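Local coordinates for protein arginase 1, mitochondrial (Arabidopsis thaliana, PDB 6VSU) that hydrolyses L-arginine to urea and L-ornithine and also agmatine to putrescine, as a manganese-dependent homohexameric enzyme of the arginase family, at residues 19-22 with 23-27; 11-14 with 15-18; 99-102 with 103-107. All coordinates share one frame; numbering follows the deposited sequence.

Contact 1 of 3, residues 19-22 with 23-27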
ATOM      1  N   SER E  19      14.103  -0.665  36.372  1.00 26.03           N
ATOM      2  CA  SER E  19      14.128  -1.288  35.031  1.00 25.24           C
ATOM      3  C   SER E  19      14.950  -2.581  35.067  1.00 24.66           C
ATOM      4  O   SER E  19      14.511  -3.581  34.437  1.00 23.87           O
ATOM      5  CB  SER E  19      14.669  -0.346  34.004  1.00 25.44           C
ATOM      6  OG  SER E  19      13.854   0.826  33.894  1.00 25.94           O
ATOM      7  N   LEU E  20      16.121  -2.546  35.691  1.00 24.39           N
ATOM      8  CA  LEU E  20      17.006  -3.721  35.754  1.00 24.85           C
ATOM      9  C   LEU E  20      16.368  -4.759  36.675  1.00 24.66           C
ATOM     10  O   LEU E  20      16.405  -5.931  36.351  1.00 23.85           O
ATOM     11  CB  LEU E  20      18.403  -3.331  36.233  1.00 26.42           C
ATOM     12  CG  LEU E  20      19.202  -2.545  35.200  1.00 28.02           C
ATOM     13  CD1 LEU E  20      20.513  -2.079  35.831  1.00 30.43           C
ATOM     14  CD2 LEU E  20      19.473  -3.344  33.919  1.00 27.87           C
ATOM     15  N   THR E  21      15.745  -4.339  37.759  1.00 25.73           N
ATOM     16  CA  THR E  21      15.067  -5.276  38.687  1.00 26.94           C
ATOM     17  C   THR E  21      14.008  -6.041  37.898  1.00 26.92           C
ATOM     18  O   THR E  21      13.927  -7.231  38.046  1.00 28.38           O
ATOM     19  CB  THR E  21      14.502  -4.540  39.904  1.00 27.74           C
ATOM     20  OG1 THR E  21      15.652  -4.078  40.607  1.00 29.26           O
ATOM     21  CG2 THR E  21      13.695  -5.430  40.801  1.00 28.88           C
ATOM     22  N   LEU E  22      13.270  -5.381  37.026  1.00 27.50           N
ATOM     23  CA  LEU E  22      12.162  -6.018  36.290  1.00 28.53           C
ATOM     24  C   LEU E  22      12.723  -7.085  35.322  1.00 27.93           C
ATOM     25  O   LEU E  22      12.102  -8.191  35.226  1.00 28.22           O
ATOM     26  CB  LEU E  22      11.401  -4.929  35.537  1.00 29.06           C
ATOM     27  CG  LEU E  22      10.222  -5.394  34.685  1.00 30.26           C
ATOM     28  CD1 LEU E  22       9.312  -6.345  35.450  1.00 30.79           C
ATOM     29  CD2 LEU E  22       9.373  -4.204  34.255  1.00 32.48           C
ATOM     30  N   ILE E  23      13.810  -6.774  34.604  1.00 26.27           N
ATOM     31  CA  ILE E  23      14.481  -7.763  33.714  1.00 26.15           C
ATOM     32  C   ILE E  23      15.000  -8.892  34.607  1.00 25.46           C
ATOM     33  O   ILE E  23      14.876 -10.057  34.232  1.00 23.24           O
ATOM     34  CB  ILE E  23      15.626  -7.115  32.924  1.00 27.81           C
ATOM     35  CG1 ILE E  23      15.150  -5.931  32.073  1.00 30.15           C
ATOM     36  CG2 ILE E  23      16.367  -8.139  32.086  1.00 28.09           C
ATOM     37  CD1 ILE E  23      14.200  -6.327  30.982  1.00 32.24           C
ATOM     38  N   ARG E  24      15.600  -8.564  35.748  1.00 26.09           N
ATOM     39  CA  ARG E  24      16.187  -9.643  36.581  1.00 27.95           C
ATOM     40  C   ARG E  24      15.100 -10.629  37.014  1.00 27.01           C
ATOM     41  O   ARG E  24      15.331 -11.821  36.895  1.00 27.01           O
ATOM     42  CB  ARG E  24      16.921  -9.068  37.794  1.00 31.09           C
ATOM     43  CG  ARG E  24      17.327 -10.120  38.813  1.00 34.80           C
ATOM     44  CD  ARG E  24      18.267  -9.649  39.904  1.00 41.65           C
ATOM     45  NE  ARG E  24      18.466  -8.214  39.936  1.00 46.48           N
ATOM     46  CZ  ARG E  24      17.736  -7.355  40.626  1.00 47.82           C
ATOM     47  NH1 ARG E  24      16.733  -7.780  41.371  1.00 46.79           N
ATOM     48  NH2 ARG E  24      18.016  -6.071  40.557  1.00 49.18           N
ATOM     49  N   GLU E  25      13.929 -10.135  37.401  1.00 26.83           N
ATOM     50  CA  GLU E  25      12.863 -11.026  37.925  1.00 27.48           C
ATOM     51  C   GLU E  25      12.295 -11.871  36.777  1.00 26.66           C
ATOM     52  O   GLU E  25      11.953 -12.994  37.010  1.00 26.54           O
ATOM     53  CB  GLU E  25      11.777 -10.225  38.626  1.00 29.09           C
ATOM     54  CG  GLU E  25      12.258  -9.408  39.793  1.00 30.54           C
ATOM     55  CD  GLU E  25      12.654 -10.194  41.041  1.00 33.29           C
ATOM     56  OE1 GLU E  25      12.578 -11.456  41.089  1.00 32.44           O
ATOM     57  OE2 GLU E  25      13.090  -9.519  41.952  1.00 37.27           O
ATOM     58  N   ARG E  26      12.135 -11.282  35.589  1.00 26.78           N
ATOM     59  CA  ARG E  26      11.619 -12.043  34.419  1.00 27.06           C
ATOM     60  C   ARG E  26      12.623 -13.141  34.039  1.00 26.04           C
ATOM     61  O   ARG E  26      12.191 -14.277  33.833  1.00 26.50           O
ATOM     62  CB  ARG E  26      11.294 -11.100  33.256  1.00 29.25           C
ATOM     63  CG  ARG E  26      10.242 -10.048  33.581  1.00 31.42           C
ATOM     64  CD  ARG E  26       9.532  -9.461  32.377  1.00 34.07           C
ATOM     65  NE  ARG E  26      10.416  -8.779  31.447  1.00 34.23           N
ATOM     66  CZ  ARG E  26      10.342  -7.495  31.128  1.00 35.29           C
ATOM     67  NH1 ARG E  26       9.405  -6.729  31.648  1.00 36.81           N
ATOM     68  NH2 ARG E  26      11.204  -6.979  30.277  1.00 36.77           N
ATOM     69  N   ALA E  27      13.915 -12.810  34.033  1.00 25.15           N
ATOM     70  CA  ALA E  27      15.004 -13.749  33.698  1.00 25.22           C
ATOM     71  C   ALA E  27      15.023 -14.875  34.733  1.00 26.27           C
ATOM     72  O   ALA E  27      15.207 -16.042  34.352  1.00 26.76           O
ATOM     73  CB  ALA E  27      16.330 -13.048  33.590  1.00 25.03           C
TER

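Contact 2 of 3, residues 11-14 with 15-18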
ATOM      1  N   GLY E  11      17.139  10.595  40.747  1.00 38.38           N
ATOM      2  CA  GLY E  11      15.808  10.122  40.287  1.00 36.21           C
ATOM      3  C   GLY E  11      15.929   9.169  39.078  1.00 33.47           C
ATOM      4  O   GLY E  11      15.275   8.108  39.028  1.00 31.68           O
ATOM      5  N   GLN E  12      16.780   9.513  38.118  1.00 32.89           N
ATOM      6  CA  GLN E  12      17.049   8.645  36.971  1.00 31.95           C
ATOM      7  C   GLN E  12      17.526   7.279  37.466  1.00 30.65           C
ATOM      8  O   GLN E  12      17.141   6.286  36.890  1.00 29.10           O
ATOM      9  CB  GLN E  12      18.056   9.351  36.083  1.00 34.01           C
ATOM     10  CG  GLN E  12      17.536  10.671  35.534  1.00 35.24           C
ATOM     11  CD  GLN E  12      18.659  11.341  34.791  1.00 37.67           C
ATOM     12  OE1 GLN E  12      19.787  10.847  34.815  1.00 38.68           O
ATOM     13  NE2 GLN E  12      18.335  12.396  34.062  1.00 38.68           N
ATOM     14  N   ASN E  13      18.309   7.242  38.536  1.00 31.47           N
ATOM     15  CA  ASN E  13      18.921   5.991  39.038  1.00 31.58           C
ATOM     16  C   ASN E  13      17.797   5.127  39.608  1.00 30.02           C
ATOM     17  O   ASN E  13      17.920   3.905  39.483  1.00 29.91           O
ATOM     18  CB  ASN E  13      20.077   6.251  40.010  1.00 34.29           C
ATOM     19  CG  ASN E  13      21.366   6.687  39.313  1.00 36.76           C
ATOM     20  OD1 ASN E  13      21.465   6.738  38.073  1.00 36.15           O
ATOM     21  ND2 ASN E  13      22.377   6.984  40.112  1.00 39.68           N
ATOM     22  N   ARG E  14      16.749   5.741  40.156  1.00 29.26           N
ATOM     23  CA  ARG E  14      15.576   4.973  40.646  1.00 28.67           C
ATOM     24  C   ARG E  14      14.882   4.299  39.449  1.00 26.79           C
ATOM     25  O   ARG E  14      14.547   3.119  39.558  1.00 25.83           O
ATOM     26  CB  ARG E  14      14.660   5.869  41.485  1.00 29.82           C
ATOM     27  CG  ARG E  14      15.276   6.344  42.796  1.00 32.30           C
ATOM     28  CD  ARG E  14      14.339   7.125  43.698  1.00 34.32           C
ATOM     29  NE  ARG E  14      13.333   6.226  44.230  1.00 35.20           N
ATOM     30  CZ  ARG E  14      13.393   5.635  45.412  1.00 37.64           C
ATOM     31  NH1 ARG E  14      14.398   5.880  46.231  1.00 40.02           N
ATOM     32  NH2 ARG E  14      12.432   4.813  45.783  1.00 38.50           N
ATOM     33  N   VAL E  15      14.734   5.007  38.324  1.00 26.79           N
ATOM     34  CA  VAL E  15      14.090   4.410  37.119  1.00 26.50           C
ATOM     35  C   VAL E  15      15.000   3.300  36.533  1.00 26.62           C
ATOM     36  O   VAL E  15      14.483   2.207  36.154  1.00 25.94           O
ATOM     37  CB  VAL E  15      13.753   5.515  36.116  1.00 27.16           C
ATOM     38  CG1 VAL E  15      13.264   4.952  34.805  1.00 27.40           C
ATOM     39  CG2 VAL E  15      12.738   6.478  36.688  1.00 28.34           C
ATOM     40  N   ILE E  16      16.307   3.548  36.477  1.00 27.44           N
ATOM     41  CA  ILE E  16      17.261   2.567  35.948  1.00 27.99           C
ATOM     42  C   ILE E  16      17.202   1.320  36.824  1.00 27.70           C
ATOM     43  O   ILE E  16      17.169   0.211  36.261  1.00 26.05           O
ATOM     44  CB  ILE E  16      18.671   3.167  35.882  1.00 30.20           C
ATOM     45  CG1 ILE E  16      18.773   4.213  34.772  1.00 31.62           C
ATOM     46  CG2 ILE E  16      19.715   2.055  35.706  1.00 30.91           C
ATOM     47  CD1 ILE E  16      20.081   4.962  34.790  1.00 34.39           C
ATOM     48  N   ASP E  17      17.232   1.487  38.141  1.00 29.04           N
ATOM     49  CA  ASP E  17      17.312   0.321  39.046  1.00 29.92           C
ATOM     50  C   ASP E  17      15.999  -0.457  38.917  1.00 28.79           C
ATOM     51  O   ASP E  17      16.043  -1.723  38.908  1.00 28.52           O
ATOM     52  CB  ASP E  17      17.714   0.721  40.465  1.00 33.40           C
ATOM     53  CG  ASP E  17      19.147   1.252  40.635  1.00 37.14           C
ATOM     54  OD1 ASP E  17      19.996   1.131  39.677  1.00 37.89           O
ATOM     55  OD2 ASP E  17      19.453   1.767  41.767  1.00 43.10           O
ATOM     56  N   ALA E  18      14.865   0.233  38.825  1.00 27.88           N
ATOM     57  CA  ALA E  18      13.552  -0.428  38.737  1.00 27.95           C
ATOM     58  C   ALA E  18      13.505  -1.208  37.432  1.00 26.93           C
ATOM     59  O   ALA E  18      12.972  -2.294  37.445  1.00 26.78           O
ATOM     60  CB  ALA E  18      12.426   0.552  38.787  1.00 28.79           C
TER

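Contact 3 of 3, residues 99-102 with 103-107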
ATOM      1  N   VAL E  99      13.848  -4.211  27.313  1.00 21.59           N
ATOM      2  CA  VAL E  99      14.440  -3.117  28.122  1.00 22.46           C
ATOM      3  C   VAL E  99      13.535  -1.920  27.898  1.00 22.72           C
ATOM      4  O   VAL E  99      13.175  -1.612  26.771  1.00 22.75           O
ATOM      5  CB  VAL E  99      15.890  -2.852  27.680  1.00 21.91           C
ATOM      6  CG1 VAL E  99      16.531  -1.715  28.415  1.00 23.43           C
ATOM      7  CG2 VAL E  99      16.732  -4.093  27.790  1.00 21.53           C
ATOM      8  N   PRO E 100      13.081  -1.259  28.962  1.00 23.54           N
ATOM      9  CA  PRO E 100      12.241  -0.071  28.804  1.00 24.68           C
ATOM     10  C   PRO E 100      13.038   1.192  28.427  1.00 24.71           C
ATOM     11  O   PRO E 100      13.147   2.111  29.183  1.00 25.76           O
ATOM     12  CB  PRO E 100      11.555   0.029  30.168  1.00 25.90           C
ATOM     13  CG  PRO E 100      12.535  -0.625  31.141  1.00 25.61           C
ATOM     14  CD  PRO E 100      13.265  -1.686  30.353  1.00 24.18           C
ATOM     15  N   VAL E 101      13.549   1.185  27.213  1.00 23.80           N
ATOM     16  CA  VAL E 101      14.485   2.212  26.658  1.00 24.37           C
ATOM     17  C   VAL E 101      13.816   3.570  26.649  1.00 24.81           C
ATOM     18  O   VAL E 101      14.472   4.560  27.049  1.00 24.73           O
ATOM     19  CB  VAL E 101      14.937   1.858  25.225  1.00 23.28           C
ATOM     20  CG1 VAL E 101      15.685   3.002  24.571  1.00 23.82           C
ATOM     21  CG2 VAL E 101      15.774   0.598  25.240  1.00 22.09           C
ATOM     22  N   GLN E 102      12.600   3.639  26.107  1.00 25.07           N
ATOM     23  CA  GLN E 102      11.998   4.961  25.826  1.00 25.91           C
ATOM     24  C   GLN E 102      11.798   5.689  27.143  1.00 27.16           C
ATOM     25  O   GLN E 102      11.922   6.907  27.146  1.00 27.82           O
ATOM     26  CB  GLN E 102      10.752   4.868  24.945  1.00 26.47           C
ATOM     27  CG  GLN E 102      11.038   4.323  23.554  1.00 25.90           C
ATOM     28  CD  GLN E 102      12.200   5.059  22.924  1.00 25.92           C
ATOM     29  OE1 GLN E 102      12.237   6.287  22.940  1.00 27.50           O
ATOM     30  NE2 GLN E 102      13.123   4.311  22.342  1.00 24.33           N
ATOM     31  N   GLU E 103      11.350   4.956  28.165  1.00 27.37           N
ATOM     32  CA  GLU E 103      11.070   5.494  29.522  1.00 29.41           C
ATOM     33  C   GLU E 103      12.372   5.985  30.165  1.00 29.20           C
ATOM     34  O   GLU E 103      12.342   7.048  30.792  1.00 29.91           O
ATOM     35  CB  GLU E 103      10.334   4.440  30.348  1.00 30.93           C
ATOM     36  CG  GLU E 103       8.924   4.154  29.861  1.00 32.17           C
ATOM     37  CD  GLU E 103       8.751   3.116  28.762  1.00 32.44           C
ATOM     38  OE1 GLU E 103       9.756   2.565  28.285  1.00 31.27           O
ATOM     39  OE2 GLU E 103       7.602   2.864  28.385  1.00 32.16           O
ATOM     40  N   ILE E 104      13.464   5.233  30.009  1.00 28.05           N
ATOM     41  CA  ILE E 104      14.791   5.667  30.531  1.00 28.27           C
ATOM     42  C   ILE E 104      15.239   6.949  29.808  1.00 28.91           C
ATOM     43  O   ILE E 104      15.588   7.951  30.487  1.00 28.81           O
ATOM     44  CB  ILE E 104      15.799   4.542  30.404  1.00 27.55           C
ATOM     45  CG1 ILE E 104      15.404   3.358  31.298  1.00 27.19           C
ATOM     46  CG2 ILE E 104      17.189   5.086  30.720  1.00 28.20           C
ATOM     47  CD1 ILE E 104      16.263   2.150  31.052  1.00 26.43           C
ATOM     48  N   ARG E 105      15.094   6.996  28.485  1.00 28.81           N
ATOM     49  CA  ARG E 105      15.456   8.219  27.719  1.00 29.98           C
ATOM     50  C   ARG E 105      14.574   9.366  28.195  1.00 31.34           C
ATOM     51  O   ARG E 105      15.074  10.485  28.345  1.00 31.37           O
ATOM     52  CB  ARG E 105      15.196   8.055  26.226  1.00 29.34           C
ATOM     53  CG  ARG E 105      16.013   6.999  25.512  1.00 28.55           C
ATOM     54  CD  ARG E 105      15.709   7.048  24.016  1.00 28.55           C
ATOM     55  NE  ARG E 105      15.996   8.360  23.356  1.00 29.34           N
ATOM     56  CZ  ARG E 105      15.306   8.873  22.333  1.00 29.38           C
ATOM     57  NH1 ARG E 105      14.234   8.233  21.869  1.00 29.07           N
ATOM     58  NH2 ARG E 105      15.700  10.008  21.771  1.00 29.81           N
ATOM     59  N   ASP E 106      13.291   9.074  28.400  1.00 32.54           N
ATOM     60  CA  ASP E 106      12.251  10.096  28.716  1.00 35.11           C
ATOM     61  C   ASP E 106      12.535  10.758  30.067  1.00 35.34           C
ATOM     62  O   ASP E 106      12.043  11.899  30.254  1.00 36.07           O
ATOM     63  CB  ASP E 106      10.814   9.555  28.646  1.00 37.20           C
ATOM     64  CG  ASP E 106       9.790  10.676  28.501  1.00 41.63           C
ATOM     65  OD1 ASP E 106       9.748  11.276  27.402  1.00 45.96           O
ATOM     66  OD2 ASP E 106       9.059  10.984  29.489  1.00 44.71           O
ATOM     67  N   CYS E 107      13.289  10.135  30.980  1.00 33.90           N
ATOM     68  CA  CYS E 107      13.648  10.836  32.239  1.00 35.38           C
ATOM     69  C   CYS E 107      15.041  11.488  32.156  1.00 35.03           C
ATOM     70  O   CYS E 107      15.530  11.940  33.185  1.00 35.45           O
ATOM     71  CB  CYS E 107      13.482   9.928  33.449  1.00 35.44           C
ATOM     72  SG  CYS E 107      14.708   8.611  33.552  1.00 35.29           S
TER
HETATM   73  O   HOH W   1      10.514   1.559  25.806  1.00 23.23           O

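Contact 1 of 3, residues 19-22 with 23-27
L22 and R26, one turn apart in the middle of the long N-terminal helix 7-37, pack against each other where this helix meets a second subunit. The backbone ladder is the regular i to i+4 pattern of an alpha helix: the amides of I23, R24, E25 and R26 are taken up by the carbonyls of S19, L20, T21 and L22 in turn, the shortest being R24 N to L20 O at 2.8 Å. R26 leans back along the helix. Its CG lies 3.1 Å from L22 O, and a bend at chi3 (-61°) sets one face of the guanidinium over that carbonyl oxygen, with NH1 3.4 Å from L22 CG and both leucine methyls close by. The two remaining nitrogens of this buried group are satisfied by backbone carbonyls, NE by V96 O and NH2 by D98 O, so the helix is tied to the end of strand 93-98. Replacing R26 by an alanine would probably cost V96 O and D98 O these donors and open a gap beside L22. S19 OG is held by V15 O one turn back, while S19 packs on L22 of the second subunit and L22 on its S19. T21 OG1 bonds mainly to D17 O, and the R24 guanidinium folds back with one face over T21 CA, its NH2 adding a weak, bent hydrogen bond (135°) to T21 OG1 at 3.1 Å.

Contact 2 of 3, residues 11-14 with 15-18
N13 and I16 run alongside each other on one turn of helix 7-37, with N13 OD1 4.0 Å from I16 CD1. The isoleucine chain is extended (chi2 172°), which carries CD1 out beside the amide, while CG1 stays 3.4 Å from Q12 O. N13 OD1 in turn accepts from R113 NH1 of helix 111-126, and Q12 OE1 accepts from the same nitrogen while Q12 NE2 donates to C107 O, so two side chains of this turn grip one arginine. In D17, chi1 (-67°) turns CG away from the carbonyl carbon and folds the carboxylate back over the preceding turn, CG 3.1 Å from N13 O, the carbonyl that also receives D17 N at 2.8 Å. R14 heads outward instead: its chain bends at chi3, and NE forms a salt bridge with E25 of the second subunit. A18 CB sits 3.4 Å from R14 O and packs on L22 of that subunit, and V15 packs on L29 of the same subunit. I16 faces helix 111-126 of its own chain, A18 the second subunit, and V15 both that subunit and its own C107, as in an amphipathic alpha helix packed between its own domain and a subunit interface.

Contact 3 of 3, residues 99-102 with 103-107
The short helix 101-106, which follows strand 93-98, outermost in this chain's parallel arginase sheet, starts at P100, the N-cap residue and centre of an inverse gamma turn. P100 O receives I104 N at 3.2 Å, V101 O receives R105 N and Q102 O receives D106 N, three i to i+4 bonds along the helix. Q102 and R105 run alongside each other on one flank of the helix. R105 NH1 reaches Q102 OE1 at 3.0 Å, using a lone pair in the amide plane, though the bond is bent (143°) and the amide and guanidinium planes stand 76° apart. Q102 NE2 donates to P50 O, so both ends of the amide are engaged and its rotation is fixed. The aliphatic part of R105 crosses V101, CD lying 4.1 Å from V101 CG1. E103 folds back toward the start of the helix through chi2 (86°), bringing OE1 3.6 Å from P100 CB. A water bridges E103 OE1, at 2.8 Å, and Q102 N, an amide of the first turn. E103 OE2 accepts from D98 N of the second subunit, and D106 OD2 makes a salt bridge with K30 of that subunit. Both carboxylates of the helix thus face the neighbour, and the charge of E103, close to the N-terminal turn, is likely to be favoured by the helix dipole as well as by its amide and water donors.

How the contacts relate
Contact 2 (11-14 with 15-18) comes first along the chain and runs directly into contact 1 (19-22 with 23-27); both lie on helix 7-37, their centres 13 Å apart. Contact 3 (99-102 with 103-107) follows much later, on helix 101-106 after strand 93-98, outermost in this chain's sheet, about 10 Å from contact 2 and 15 Å from contact 1 between centres. It lies against the long helix: Q12 NE2 probably bonds to C107 O at 3.0 Å, and S19 OG packs 3.4 Å from P100 CG. All three contacts touch the second subunit, so helix 7-37 and helix 101-106 both contribute to an interface between subunits of the hexamer.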